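Local coordinates for protein alanine racemase (PDB 3HUR) that belongs to the alanine racemase family, joining an N-terminal TIM-barrel domain to a strand-rich C-terminal domain in a four-chain assembly, at residues A[108-113]-A[148-153]; A[157-162]-A[194-199]; A[93-98]-A[114-119]. All blocks are in the same frame, centred on the assembly; numbering follows the deposited sequence.

Interaction 1 (A[108-113]-A[148-153]); sequences PSLAWL and KKIIDK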
loop_
_atom_site.group_PDB
_atom_site.type_symbol
_atom_site.label_atom_id
_atom_site.label_comp_id
_atom_site.label_asym_id
_atom_site.label_seq_id
_atom_site.Cartn_x
_atom_site.Cartn_y
_atom_site.Cartn_z
ATOM N N PRO A 108 -28.043 -29.237 7.704
ATOM C CA PRO A 108 -26.745 -29.446 7.118
ATOM C C PRO A 108 -26.452 -30.872 6.701
ATOM O O PRO A 108 -25.571 -31.081 5.857
ATOM C CB PRO A 108 -25.808 -29.048 8.262
ATOM C CG PRO A 108 -26.519 -29.498 9.445
ATOM C CD PRO A 108 -27.957 -29.160 9.168
ATOM N N SER A 109 -27.143 -31.836 7.325
ATOM C CA SER A 109 -26.844 -33.273 7.173
ATOM C C SER A 109 -27.983 -34.135 7.728
ATOM O O SER A 109 -28.664 -33.707 8.656
ATOM C CB SER A 109 -25.537 -33.632 7.915
ATOM O OG SER A 109 -25.804 -33.987 9.263
ATOM N N LEU A 110 -28.149 -35.354 7.195
ATOM C CA LEU A 110 -29.111 -36.316 7.756
ATOM C C LEU A 110 -28.852 -36.611 9.228
ATOM O O LEU A 110 -29.787 -36.653 10.036
ATOM C CB LEU A 110 -29.160 -37.632 6.961
ATOM C CG LEU A 110 -30.324 -38.581 7.340
ATOM C CD1 LEU A 110 -31.659 -37.957 7.009
ATOM C CD2 LEU A 110 -30.193 -39.943 6.661
ATOM N N ALA A 111 -27.597 -36.797 9.597
ATOM C CA ALA A 111 -27.275 -37.032 11.019
ATOM C C ALA A 111 -27.900 -35.956 11.952
ATOM O O ALA A 111 -28.539 -36.271 12.979
ATOM C CB ALA A 111 -25.762 -37.117 11.208
ATOM N N TRP A 112 -27.742 -34.696 11.550
ATOM C CA TRP A 112 -28.243 -33.543 12.310
ATOM C C TRP A 112 -29.743 -33.643 12.577
ATOM O O TRP A 112 -30.204 -33.339 13.666
ATOM C CB TRP A 112 -27.907 -32.235 11.549
ATOM C CG TRP A 112 -28.349 -30.955 12.238
ATOM C CD1 TRP A 112 -27.576 -30.127 12.995
ATOM C CD2 TRP A 112 -29.663 -30.377 12.229
ATOM N NE1 TRP A 112 -28.322 -29.077 13.451
ATOM C CE2 TRP A 112 -29.607 -29.212 13.008
ATOM C CE3 TRP A 112 -30.885 -30.749 11.665
ATOM C CZ2 TRP A 112 -30.710 -28.409 13.218
ATOM C CZ3 TRP A 112 -31.978 -29.949 11.876
ATOM C CH2 TRP A 112 -31.884 -28.790 12.641
ATOM N N LEU A 113 -30.499 -34.049 11.558
ATOM C CA LEU A 113 -31.975 -34.219 11.658
ATOM C C LEU A 113 -32.364 -35.381 12.535
ATOM O O LEU A 113 -33.310 -35.288 13.294
ATOM C CB LEU A 113 -32.605 -34.464 10.283
ATOM C CG LEU A 113 -33.328 -33.314 9.601
ATOM C CD1 LEU A 113 -33.988 -33.818 8.300
ATOM C CD2 LEU A 113 -34.345 -32.699 10.541
ATOM N N LYS A 148 -36.921 -36.148 4.328
ATOM C CA LYS A 148 -38.313 -35.665 4.104
ATOM C C LYS A 148 -39.307 -36.399 4.985
ATOM O O LYS A 148 -40.293 -35.806 5.418
ATOM C CB LYS A 148 -38.724 -35.852 2.654
ATOM C CG LYS A 148 -40.084 -35.279 2.310
ATOM C CD LYS A 148 -40.458 -35.567 0.824
ATOM C CE LYS A 148 -41.708 -34.770 0.342
ATOM N NZ LYS A 148 -42.900 -34.919 1.239
ATOM N N LYS A 149 -39.024 -37.686 5.235
ATOM C CA LYS A 149 -39.772 -38.512 6.190
ATOM C C LYS A 149 -39.695 -37.945 7.580
ATOM O O LYS A 149 -40.721 -37.833 8.219
ATOM C CB LYS A 149 -39.263 -39.981 6.229
ATOM N N ILE A 150 -38.494 -37.603 8.056
ATOM C CA ILE A 150 -38.337 -37.118 9.435
ATOM C C ILE A 150 -39.009 -35.796 9.606
ATOM O O ILE A 150 -39.640 -35.560 10.626
ATOM C CB ILE A 150 -36.886 -36.990 9.878
ATOM C CG1 ILE A 150 -36.246 -38.376 9.948
ATOM C CG2 ILE A 150 -36.800 -36.272 11.269
ATOM C CD1 ILE A 150 -34.741 -38.358 9.946
ATOM N N ILE A 151 -38.926 -34.953 8.587
ATOM C CA ILE A 151 -39.594 -33.645 8.600
ATOM C C ILE A 151 -41.100 -33.760 8.586
ATOM O O ILE A 151 -41.769 -33.181 9.427
ATOM C CB ILE A 151 -39.141 -32.753 7.401
ATOM C CG1 ILE A 151 -37.773 -32.126 7.706
ATOM C CG2 ILE A 151 -40.181 -31.672 7.089
ATOM C CD1 ILE A 151 -36.888 -31.908 6.481
ATOM N N ASP A 152 -41.631 -34.484 7.599
ATOM C CA ASP A 152 -43.087 -34.720 7.497
ATOM C C ASP A 152 -43.667 -35.281 8.790
ATOM O O ASP A 152 -44.627 -34.749 9.347
ATOM C CB ASP A 152 -43.385 -35.676 6.348
ATOM C CG ASP A 152 -43.312 -35.003 4.995
ATOM O OD1 ASP A 152 -43.360 -33.757 4.935
ATOM O OD2 ASP A 152 -43.234 -35.726 3.984
ATOM N N LYS A 153 -43.048 -36.339 9.288
ATOM C CA LYS A 153 -43.492 -36.938 10.549
ATOM C C LYS A 153 -43.507 -35.928 11.709
ATOM O O LYS A 153 -44.350 -36.033 12.589
ATOM C CB LYS A 153 -42.631 -38.156 10.912
ATOM C CG LYS A 153 -43.416 -39.322 11.568
ATOM C CD LYS A 153 -42.477 -40.444 12.115
ATOM C CE LYS A 153 -43.047 -41.089 13.407
ATOM N NZ LYS A 153 -42.054 -41.011 14.535
#
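Leu113 meets Ile150 and Ile151 across the gap between helix 110-114 and helix 141-153, and its side chain gives up the largest share of surface, 75 of 189 Å². Its CB heads for the second helix and stands 4.7 Å from Ile150 CG2. CG, the branch point, is 4.9 Å from that same Ile150 CG2 and equally far from Ile151 CD1, so the fork straddles the two isoleucines. Of its two tips, CD2 turns to Ile150 CG2 at 4.4 Å, whereas CD1 comes to 3.9 Å from Ile151 CD1; here the two side chains cross at about a right angle. In Ile151 chi1 (-79°) puts CG1 beside the backbone N, and the second torsion then carries CD1 to Leu113 CD1. Leu110 adds a further apolar touch, its CD1 4.3 Å from Ile150 CD1. The leucine-bearing helix starts with an N-cap: Ser109 OG accepts from Trp112 N at 3.1 Å. Ile107 of strand 103-107 touches both Leu113 and Ile151 from the strand layer. Two helices, each following its own strand and both resting on a parallel sheet, are what the outer layer of a TIM barrel consists of.

Interaction 2 (A[157-162]-A[194-199]); sequences LDLFSV and QGFDPS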
loop_
_atom_site.group_PDB
_atom_site.type_symbol
_atom_site.label_atom_id
_atom_site.label_comp_id
_atom_site.label_asym_id
_atom_site.label_seq_id
_atom_site.Cartn_x
_atom_site.Cartn_y
_atom_site.Cartn_z
ATOM N N LEU A 157 -41.398 -29.190 12.786
ATOM C CA LEU A 157 -40.498 -28.749 11.712
ATOM C C LEU A 157 -41.299 -28.154 10.573
ATOM O O LEU A 157 -42.223 -28.757 10.082
ATOM C CB LEU A 157 -39.628 -29.887 11.183
ATOM C CG LEU A 157 -38.652 -30.437 12.224
ATOM C CD1 LEU A 157 -37.910 -31.665 11.658
ATOM C CD2 LEU A 157 -37.665 -29.325 12.678
ATOM N N ASP A 158 -40.940 -26.962 10.152
ATOM C CA ASP A 158 -41.639 -26.328 9.078
ATOM C C ASP A 158 -40.626 -26.114 7.972
ATOM O O ASP A 158 -39.706 -25.350 8.128
ATOM C CB ASP A 158 -42.212 -25.025 9.573
ATOM C CG ASP A 158 -42.810 -24.226 8.493
ATOM O OD1 ASP A 158 -42.832 -24.723 7.360
ATOM O OD2 ASP A 158 -43.244 -23.087 8.777
ATOM N N LEU A 159 -40.788 -26.822 6.866
ATOM C CA LEU A 159 -39.874 -26.731 5.761
ATOM C C LEU A 159 -40.099 -25.409 5.031
ATOM O O LEU A 159 -41.151 -25.168 4.469
ATOM C CB LEU A 159 -40.110 -27.892 4.832
ATOM C CG LEU A 159 -39.114 -28.086 3.712
ATOM C CD1 LEU A 159 -37.702 -28.159 4.235
ATOM C CD2 LEU A 159 -39.500 -29.371 2.956
ATOM N N PHE A 160 -39.083 -24.550 5.071
ATOM C CA PHE A 160 -39.173 -23.211 4.558
ATOM C C PHE A 160 -38.752 -23.201 3.126
ATOM O O PHE A 160 -39.279 -22.433 2.335
ATOM C CB PHE A 160 -38.250 -22.276 5.375
ATOM C CG PHE A 160 -38.308 -20.858 4.938
ATOM C CD1 PHE A 160 -37.367 -20.345 4.060
ATOM C CD2 PHE A 160 -39.334 -20.038 5.357
ATOM C CE1 PHE A 160 -37.446 -19.033 3.627
ATOM C CE2 PHE A 160 -39.418 -18.714 4.929
ATOM C CZ PHE A 160 -38.464 -18.214 4.068
ATOM N N SER A 161 -37.767 -24.024 2.792
ATOM C CA SER A 161 -37.212 -24.051 1.434
ATOM C C SER A 161 -36.469 -25.342 1.213
ATOM O O SER A 161 -35.909 -25.905 2.161
ATOM C CB SER A 161 -36.219 -22.879 1.191
ATOM O OG SER A 161 -36.315 -22.337 -0.134
ATOM N N VAL A 162 -36.446 -25.786 -0.040
ATOM C CA VAL A 162 -35.519 -26.790 -0.495
ATOM C C VAL A 162 -34.765 -26.078 -1.575
ATOM O O VAL A 162 -35.383 -25.571 -2.531
ATOM C CB VAL A 162 -36.213 -28.026 -1.109
ATOM C CG1 VAL A 162 -35.158 -29.013 -1.619
ATOM C CG2 VAL A 162 -37.138 -28.665 -0.100
ATOM N N GLN A 194 -39.233 -36.914 -5.411
ATOM C CA GLN A 194 -39.176 -36.831 -3.935
ATOM C C GLN A 194 -40.500 -36.397 -3.341
ATOM O O GLN A 194 -40.756 -36.634 -2.181
ATOM C CB GLN A 194 -38.071 -35.878 -3.486
ATOM C CG GLN A 194 -36.684 -36.349 -3.905
ATOM C CD GLN A 194 -36.154 -37.477 -3.049
ATOM O OE1 GLN A 194 -36.832 -37.962 -2.124
ATOM N NE2 GLN A 194 -34.915 -37.889 -3.334
ATOM N N GLY A 195 -41.339 -35.765 -4.141
ATOM C CA GLY A 195 -42.661 -35.351 -3.679
ATOM C C GLY A 195 -42.735 -33.992 -2.986
ATOM O O GLY A 195 -43.727 -33.705 -2.292
ATOM N N PHE A 196 -41.709 -33.148 -3.179
ATOM C CA PHE A 196 -41.651 -31.861 -2.490
ATOM C C PHE A 196 -42.683 -30.936 -3.063
ATOM O O PHE A 196 -42.762 -30.794 -4.264
ATOM C CB PHE A 196 -40.276 -31.187 -2.645
ATOM C CG PHE A 196 -39.229 -31.715 -1.725
ATOM C CD1 PHE A 196 -39.427 -31.699 -0.367
ATOM C CD2 PHE A 196 -38.044 -32.201 -2.224
ATOM C CE1 PHE A 196 -38.477 -32.186 0.491
ATOM C CE2 PHE A 196 -37.070 -32.702 -1.378
ATOM C CZ PHE A 196 -37.277 -32.695 -0.020
ATOM N N ASP A 197 -43.454 -30.283 -2.204
ATOM C CA ASP A 197 -44.286 -29.159 -2.655
ATOM C C ASP A 197 -43.366 -28.203 -3.415
ATOM O O ASP A 197 -42.454 -27.651 -2.851
ATOM C CB ASP A 197 -44.959 -28.477 -1.463
ATOM C CG ASP A 197 -45.745 -27.223 -1.852
ATOM O OD1 ASP A 197 -45.589 -26.693 -2.981
ATOM O OD2 ASP A 197 -46.531 -26.744 -1.002
ATOM N N PRO A 198 -43.582 -28.043 -4.721
ATOM C CA PRO A 198 -42.698 -27.276 -5.573
ATOM C C PRO A 198 -42.628 -25.779 -5.275
ATOM O O PRO A 198 -41.721 -25.090 -5.764
ATOM C CB PRO A 198 -43.330 -27.472 -6.958
ATOM C CG PRO A 198 -44.788 -27.643 -6.643
ATOM C CD PRO A 198 -44.732 -28.564 -5.487
ATOM N N SER A 199 -43.595 -25.248 -4.555
ATOM C CA SER A 199 -43.517 -23.849 -4.182
ATOM C C SER A 199 -42.400 -23.594 -3.125
ATOM O O SER A 199 -42.122 -22.452 -2.818
ATOM C CB SER A 199 -44.858 -23.377 -3.645
ATOM O OG SER A 199 -45.190 -24.215 -2.578
#
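Backbone proximity is modest, with Val162 and Phe196 the nearest pair at 8.2 Å between their CA atoms, so side chains have to span the gap. The arrangement belongs to a beta-alpha-beta unit of the TIM barrel: strand 157-163 leads through helix 174-191 to strand 201-202, its parallel neighbour, and 194-199 lies in the return loop. Along the strand, Phe160 adopts helical backbone angles. This interrupts the usual alternation, so that Leu159 and Val162, three positions apart, both direct their CB toward the loop while Ser161 points away.

Phe196 receives both. Val162 CG2 lies over one face of the ring, 3.8 Å from its centroid and only 11° off the normal, a well-centred CH-pi contact. Its other methyl, CG1, is 4.2 Å from Phe196 CE2. The placement follows from the valine torsion, which sets CG1 anti to the backbone N (chi1 178°) and leaves CG2 beside that N. Leu159 comes obliquely instead, its CD2 3.9 Å from Phe196 CE1, and its side chain crosses the phenylalanine at about a right angle. The Phe196 side chain also touches Leu127, Phe201 and Ile144, so it lies buried between the parallel sheet and helix 141-153.

On either side of Phe196 the loop has features of its own. Gly195 takes left-handed backbone angles, and Asp197 forms an Asx turn, its OD1 accepting from Ser199 N at 2.9 Å. Ser199 OG donates to the same oxygen, and both donors approach Asp197 OD1 from one face of the carboxylate plane.

Interaction 3 (A[93-98]-A[114-119]); sequences SDLKLF and QNLPDF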
loop_
_atom_site.group_PDB
_atom_site.type_symbol
_atom_site.label_atom_id
_atom_site.label_comp_id
_atom_site.label_asym_id
_atom_site.label_seq_id
_atom_site.Cartn_x
_atom_site.Cartn_y
_atom_site.Cartn_z
ATOM N N SER A 93 -27.822 -26.009 20.619
ATOM C CA SER A 93 -27.907 -25.101 21.749
ATOM C C SER A 93 -28.582 -23.767 21.408
ATOM O O SER A 93 -29.052 -23.083 22.309
ATOM C CB SER A 93 -26.503 -24.855 22.336
ATOM O OG SER A 93 -25.630 -24.273 21.384
ATOM N N ASP A 94 -28.644 -23.385 20.134
ATOM C CA ASP A 94 -29.335 -22.133 19.743
ATOM C C ASP A 94 -30.785 -22.344 19.347
ATOM O O ASP A 94 -31.486 -21.381 18.961
ATOM C CB ASP A 94 -28.596 -21.411 18.609
ATOM C CG ASP A 94 -27.213 -20.896 19.031
ATOM O OD1 ASP A 94 -27.137 -20.019 19.910
ATOM O OD2 ASP A 94 -26.200 -21.364 18.459
ATOM N N LEU A 95 -31.249 -23.585 19.467
ATOM C CA LEU A 95 -32.620 -23.947 19.063
ATOM C C LEU A 95 -33.669 -22.984 19.578
ATOM O O LEU A 95 -34.544 -22.561 18.822
ATOM C CB LEU A 95 -32.965 -25.407 19.429
ATOM C CG LEU A 95 -32.933 -26.429 18.273
ATOM C CD1 LEU A 95 -31.813 -26.124 17.273
ATOM C CD2 LEU A 95 -32.845 -27.882 18.751
ATOM N N LYS A 96 -33.532 -22.609 20.845
ATOM C CA LYS A 96 -34.464 -21.701 21.494
ATOM C C LYS A 96 -34.401 -20.346 20.846
ATOM O O LYS A 96 -35.426 -19.698 20.624
ATOM C CB LYS A 96 -34.146 -21.577 22.997
ATOM N N LEU A 97 -33.207 -19.890 20.520
ATOM C CA LEU A 97 -33.100 -18.563 19.920
ATOM C C LEU A 97 -33.774 -18.558 18.575
ATOM O O LEU A 97 -34.591 -17.689 18.288
ATOM C CB LEU A 97 -31.639 -18.123 19.777
ATOM C CG LEU A 97 -31.033 -17.542 21.045
ATOM C CD1 LEU A 97 -29.571 -17.201 20.792
ATOM C CD2 LEU A 97 -31.840 -16.319 21.550
ATOM N N PHE A 98 -33.435 -19.542 17.750
ATOM C CA PHE A 98 -34.051 -19.661 16.416
ATOM C C PHE A 98 -35.560 -19.643 16.481
ATOM O O PHE A 98 -36.189 -18.909 15.732
ATOM C CB PHE A 98 -33.632 -20.938 15.686
ATOM C CG PHE A 98 -32.137 -21.118 15.530
ATOM C CD1 PHE A 98 -31.343 -20.101 15.028
ATOM C CD2 PHE A 98 -31.540 -22.336 15.829
ATOM C CE1 PHE A 98 -29.998 -20.283 14.863
ATOM C CE2 PHE A 98 -30.164 -22.526 15.660
ATOM C CZ PHE A 98 -29.404 -21.501 15.195
ATOM N N GLN A 114 -31.647 -36.483 12.400
ATOM C CA GLN A 114 -31.947 -37.684 13.178
ATOM C C GLN A 114 -31.716 -37.432 14.645
ATOM O O GLN A 114 -32.484 -37.913 15.464
ATOM C CB GLN A 114 -31.097 -38.885 12.727
ATOM C CG GLN A 114 -31.397 -39.341 11.313
ATOM C CD GLN A 114 -30.311 -40.234 10.732
ATOM O OE1 GLN A 114 -29.217 -40.355 11.287
ATOM N NE2 GLN A 114 -30.608 -40.847 9.595
ATOM N N ASN A 115 -30.665 -36.673 14.969
ATOM C CA ASN A 115 -30.285 -36.399 16.368
ATOM C C ASN A 115 -30.868 -35.098 16.924
ATOM O O ASN A 115 -30.535 -34.706 18.056
ATOM C CB ASN A 115 -28.751 -36.377 16.522
ATOM C CG ASN A 115 -28.085 -37.721 16.154
ATOM O OD1 ASN A 115 -28.255 -38.735 16.842
ATOM N ND2 ASN A 115 -27.314 -37.715 15.077
ATOM N N LEU A 116 -31.718 -34.420 16.147
ATOM C CA LEU A 116 -32.468 -33.286 16.685
ATOM C C LEU A 116 -32.958 -33.634 18.071
ATOM O O LEU A 116 -33.576 -34.676 18.248
ATOM C CB LEU A 116 -33.690 -32.983 15.839
ATOM C CG LEU A 116 -33.564 -31.817 14.886
ATOM C CD1 LEU A 116 -34.959 -31.486 14.419
ATOM C CD2 LEU A 116 -32.919 -30.628 15.560
ATOM N N PRO A 117 -32.666 -32.790 19.067
ATOM C CA PRO A 117 -33.286 -33.050 20.352
ATOM C C PRO A 117 -34.728 -32.584 20.402
ATOM O O PRO A 117 -35.259 -32.065 19.423
ATOM C CB PRO A 117 -32.414 -32.247 21.346
ATOM C CG PRO A 117 -31.768 -31.242 20.556
ATOM C CD PRO A 117 -31.546 -31.846 19.196
ATOM N N ASP A 118 -35.358 -32.772 21.552
ATOM C CA ASP A 118 -36.725 -32.333 21.727
ATOM C C ASP A 118 -36.758 -30.826 21.972
ATOM O O ASP A 118 -35.859 -30.275 22.601
ATOM C CB ASP A 118 -37.384 -33.126 22.871
ATOM C CG ASP A 118 -37.946 -34.486 22.404
ATOM O OD1 ASP A 118 -38.528 -34.511 21.293
ATOM O OD2 ASP A 118 -37.819 -35.516 23.142
ATOM N N PHE A 119 -37.805 -30.164 21.480
ATOM C CA PHE A 119 -37.988 -28.716 21.687
ATOM C C PHE A 119 -39.442 -28.286 21.558
ATOM O O PHE A 119 -40.244 -28.984 20.942
ATOM C CB PHE A 119 -37.147 -27.905 20.688
ATOM C CG PHE A 119 -37.438 -28.212 19.240
ATOM C CD1 PHE A 119 -38.433 -27.549 18.557
ATOM C CD2 PHE A 119 -36.694 -29.145 18.551
ATOM C CE1 PHE A 119 -38.695 -27.831 17.223
ATOM C CE2 PHE A 119 -36.959 -29.432 17.204
ATOM C CZ PHE A 119 -37.943 -28.761 16.548
#
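Leu95, Phe119 and Pro117 bury the most surface here, and Leu95 alone supplies more than half of the total, 75 of 130 Å². One atom does nearly all the touching: Leu95 CD2, at the tip of a leucine whose CB is aimed at the facing loop. It sits 4.0 Å from Pro117 CG, with the proline ring and the leucine side chain crossing obliquely. The same methyl is 4.1 Å from Phe119 CD2; it meets that ring neither squarely over the face nor at the edge, although the two side chains run at about a right angle. Leu116 completes the set, its CD2 4.2 Å from Leu95 CD2.

Phe119 CG is set between the backbone N and the carbonyl carbon (chi1 57°), a torsion that folds the ring back toward Leu116. Leu116 CD1 then lies at the edge of the ring, in its plane. From strand 157-163, Leu157 touches Leu116 and Phe119, while Tyr92 packs on Leu116 and Pro117. The contact thus joins helix 95-100 to the connection that runs from helix 110-114 into strand 123-128, on the outside of the barrel domain.

All three pairs are carbon to carbon. Such a contact depends on dispersion and the exclusion of water, with shape rather than directional bonding setting how the leucine lies against the loop.

From the N terminus, 93-98 comes first, and interaction 3 closes the loop that returns at 114-119 by way of strand 103-107. Within that loop lies 108-113, whose partner 148-153 comes later, so interactions 1 and 3 cross rather than nest. Interaction 2 follows both in series, closing the excursion through helix 174-191. They also touch in space: Gln114 CG lies 3.7 Å from Ile150 CD1, and Lys148 CD packs 3.2 Å from Gln194 O. Leu157 CD1 of interaction 2 also meets Leu113 CD2 of interaction 1, at 3.9 Å. Together the contacts tie successive helices, return loops and strands along one flank of the barrel.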